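Local coordinates for structure-specific endonuclease subunit SLX1 (Candida glabrata, PDB 4XLG), which probably acts as the catalytic subunit of the SLX1-SLX4 structure-specific endonuclease, nicking branched DNA near its junctions during repair and recombination, at residues B[238-243]-B[289-294]. The protein carries 1 engineered substitution. Numbering follows the deposited sequence.
Sequences LFAFCR and CDVIYY. With ZN (zinc ion), chain D.
Ala240 and Val291 mark the closest approach of a short strand, 239-241, to the helical turns of 289-294, their CA atoms 6.0 Å apart. The strand presents the N-H of Phe241 to the helix, and a water carries the link. That water accepts from Phe241 N at 3.1 Å and donates to Val291 O at 3.0 Å, tying the strand to a helical carbonyl; it also lies at the edge of the Phe241 ring, in its plane.

The apolar touch is small and buried. Val291 holds CG1 anti to its backbone N (chi1 176°), and this branch packs alongside the methyl of Ala240, CG1 to CB 3.9 Å. The other branch, CG2, lies 4.5 Å from Phe241 O, a looser approach. The rings of Phe241 and Tyr294 both reach Tyr208 of helix 176-213, Phe241 by stacking and Tyr294 edge-to-face, so one tyrosine links the two segments. Just past the strand, Cys242 turns away from the helix, and its SG binds a zinc ion at 2.4 Å together with Cys247, Cys279 and Cys282.

This is packing within the RING-related C-terminal domain of SLX1: it sets the helix that follows the zinc-binding region against the strand leading into the Cys4 site. Strand 239-241 pairs antiparallel with 250-252, Ala240 bonding to Ser251 through the backbone and Cys242 with Phe249 prolonging the pairing just beyond the strand ends, while helix 253-260 joins the same core, with Ala256 against Ala240 and Leu253 against Val291.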
# COMPACT_ATOMS: atom_id res chain seq x y z
N LEU B 238 -17.65 7.93 8.58
CA LEU B 238 -16.34 7.90 7.93
C LEU B 238 -16.05 9.31 7.41
O LEU B 238 -16.85 9.88 6.65
CB LEU B 238 -16.30 6.88 6.80
CG LEU B 238 -16.36 5.40 7.18
CD1 LEU B 238 -16.21 4.52 5.90
CD2 LEU B 238 -15.23 5.10 8.20
N PHE B 239 -14.92 9.87 7.84
CA PHE B 239 -14.56 11.23 7.49
C PHE B 239 -13.29 11.24 6.66
O PHE B 239 -12.53 10.27 6.66
CB PHE B 239 -14.35 12.06 8.73
CG PHE B 239 -15.53 12.05 9.65
CD1 PHE B 239 -16.76 12.53 9.22
CD2 PHE B 239 -15.43 11.52 10.92
CE1 PHE B 239 -17.89 12.52 10.06
CE2 PHE B 239 -16.53 11.52 11.79
CZ PHE B 239 -17.77 12.00 11.35
N ALA B 240 -13.09 12.34 5.96
CA ALA B 240 -11.92 12.55 5.11
C ALA B 240 -11.29 13.87 5.50
O ALA B 240 -12.01 14.86 5.76
CB ALA B 240 -12.31 12.54 3.62
N PHE B 241 -9.96 13.88 5.58
CA PHE B 241 -9.20 15.05 5.99
C PHE B 241 -8.11 15.35 4.99
O PHE B 241 -7.60 14.44 4.34
CB PHE B 241 -8.54 14.84 7.37
CG PHE B 241 -9.49 14.47 8.45
CD1 PHE B 241 -9.91 13.15 8.60
CD2 PHE B 241 -9.97 15.43 9.32
CE1 PHE B 241 -10.79 12.81 9.60
CE2 PHE B 241 -10.85 15.10 10.34
CZ PHE B 241 -11.26 13.79 10.48
N CYS B 242 -7.69 16.61 4.92
CA CYS B 242 -6.52 16.93 4.14
C CYS B 242 -5.29 16.33 4.80
O CYS B 242 -5.22 16.26 6.05
CB CYS B 242 -6.35 18.44 3.98
SG CYS B 242 -4.91 18.81 2.88
N ARG B 243 -4.33 15.88 4.00
CA ARG B 243 -3.09 15.36 4.55
C ARG B 243 -2.30 16.45 5.26
O ARG B 243 -1.48 16.15 6.12
CB ARG B 243 -2.22 14.72 3.46
CG ARG B 243 -1.59 15.70 2.49
CD ARG B 243 -0.60 14.91 1.62
NE ARG B 243 -0.02 15.67 0.52
CZ ARG B 243 1.14 16.32 0.59
NH1 ARG B 243 1.84 16.32 1.73
NH2 ARG B 243 1.61 16.97 -0.46
N CYS B 289 -5.28 6.12 -0.44
CA CYS B 289 -5.01 5.08 0.59
C CYS B 289 -4.77 5.67 2.01
O CYS B 289 -5.22 5.10 3.03
CB CYS B 289 -3.76 4.25 0.14
SG CYS B 289 -3.48 2.81 1.23
N ASP B 290 -4.06 6.79 2.08
CA ASP B 290 -3.86 7.46 3.36
C ASP B 290 -5.19 8.04 3.87
O ASP B 290 -5.46 8.00 5.06
CB ASP B 290 -2.83 8.60 3.25
CG ASP B 290 -1.40 8.09 3.19
OD1 ASP B 290 -1.14 6.90 3.48
OD2 ASP B 290 -0.53 8.89 2.83
N VAL B 291 -5.99 8.61 2.97
CA VAL B 291 -7.31 9.11 3.36
C VAL B 291 -8.14 8.00 4.01
O VAL B 291 -8.74 8.18 5.09
CB VAL B 291 -8.07 9.71 2.14
CG1 VAL B 291 -9.48 10.14 2.54
CG2 VAL B 291 -7.30 10.93 1.62
N ILE B 292 -8.13 6.82 3.38
CA ILE B 292 -8.86 5.70 3.92
C ILE B 292 -8.27 5.19 5.22
O ILE B 292 -9.01 4.78 6.17
CB ILE B 292 -8.89 4.54 2.90
CG1 ILE B 292 -9.64 4.99 1.59
CG2 ILE B 292 -9.61 3.33 3.49
CD1 ILE B 292 -11.13 5.54 1.83
N TYR B 293 -6.94 5.17 5.28
CA TYR B 293 -6.27 4.73 6.52
C TYR B 293 -6.81 5.51 7.73
O TYR B 293 -7.29 4.93 8.70
CB TYR B 293 -4.75 4.91 6.45
CG TYR B 293 -4.10 4.69 7.82
CD1 TYR B 293 -3.87 3.39 8.30
CD2 TYR B 293 -3.79 5.79 8.64
CE1 TYR B 293 -3.33 3.18 9.61
CE2 TYR B 293 -3.25 5.60 9.94
CZ TYR B 293 -3.03 4.29 10.40
OH TYR B 293 -2.50 4.10 11.62
N TYR B 294 -6.80 6.83 7.63
CA TYR B 294 -7.23 7.59 8.79
C TYR B 294 -8.75 7.49 8.99
O TYR B 294 -9.24 7.46 10.13
CB TYR B 294 -6.80 9.05 8.65
CG TYR B 294 -5.30 9.20 8.79
CD1 TYR B 294 -4.68 9.04 10.04
CD2 TYR B 294 -4.51 9.46 7.67
CE1 TYR B 294 -3.29 9.14 10.18
CE2 TYR B 294 -3.11 9.59 7.80
CZ TYR B 294 -2.51 9.39 9.04
OH TYR B 294 -1.14 9.54 9.19
ZN ZN D . -5.84 20.89 2.00
O HOH W 1 -8.87 11.07 6.05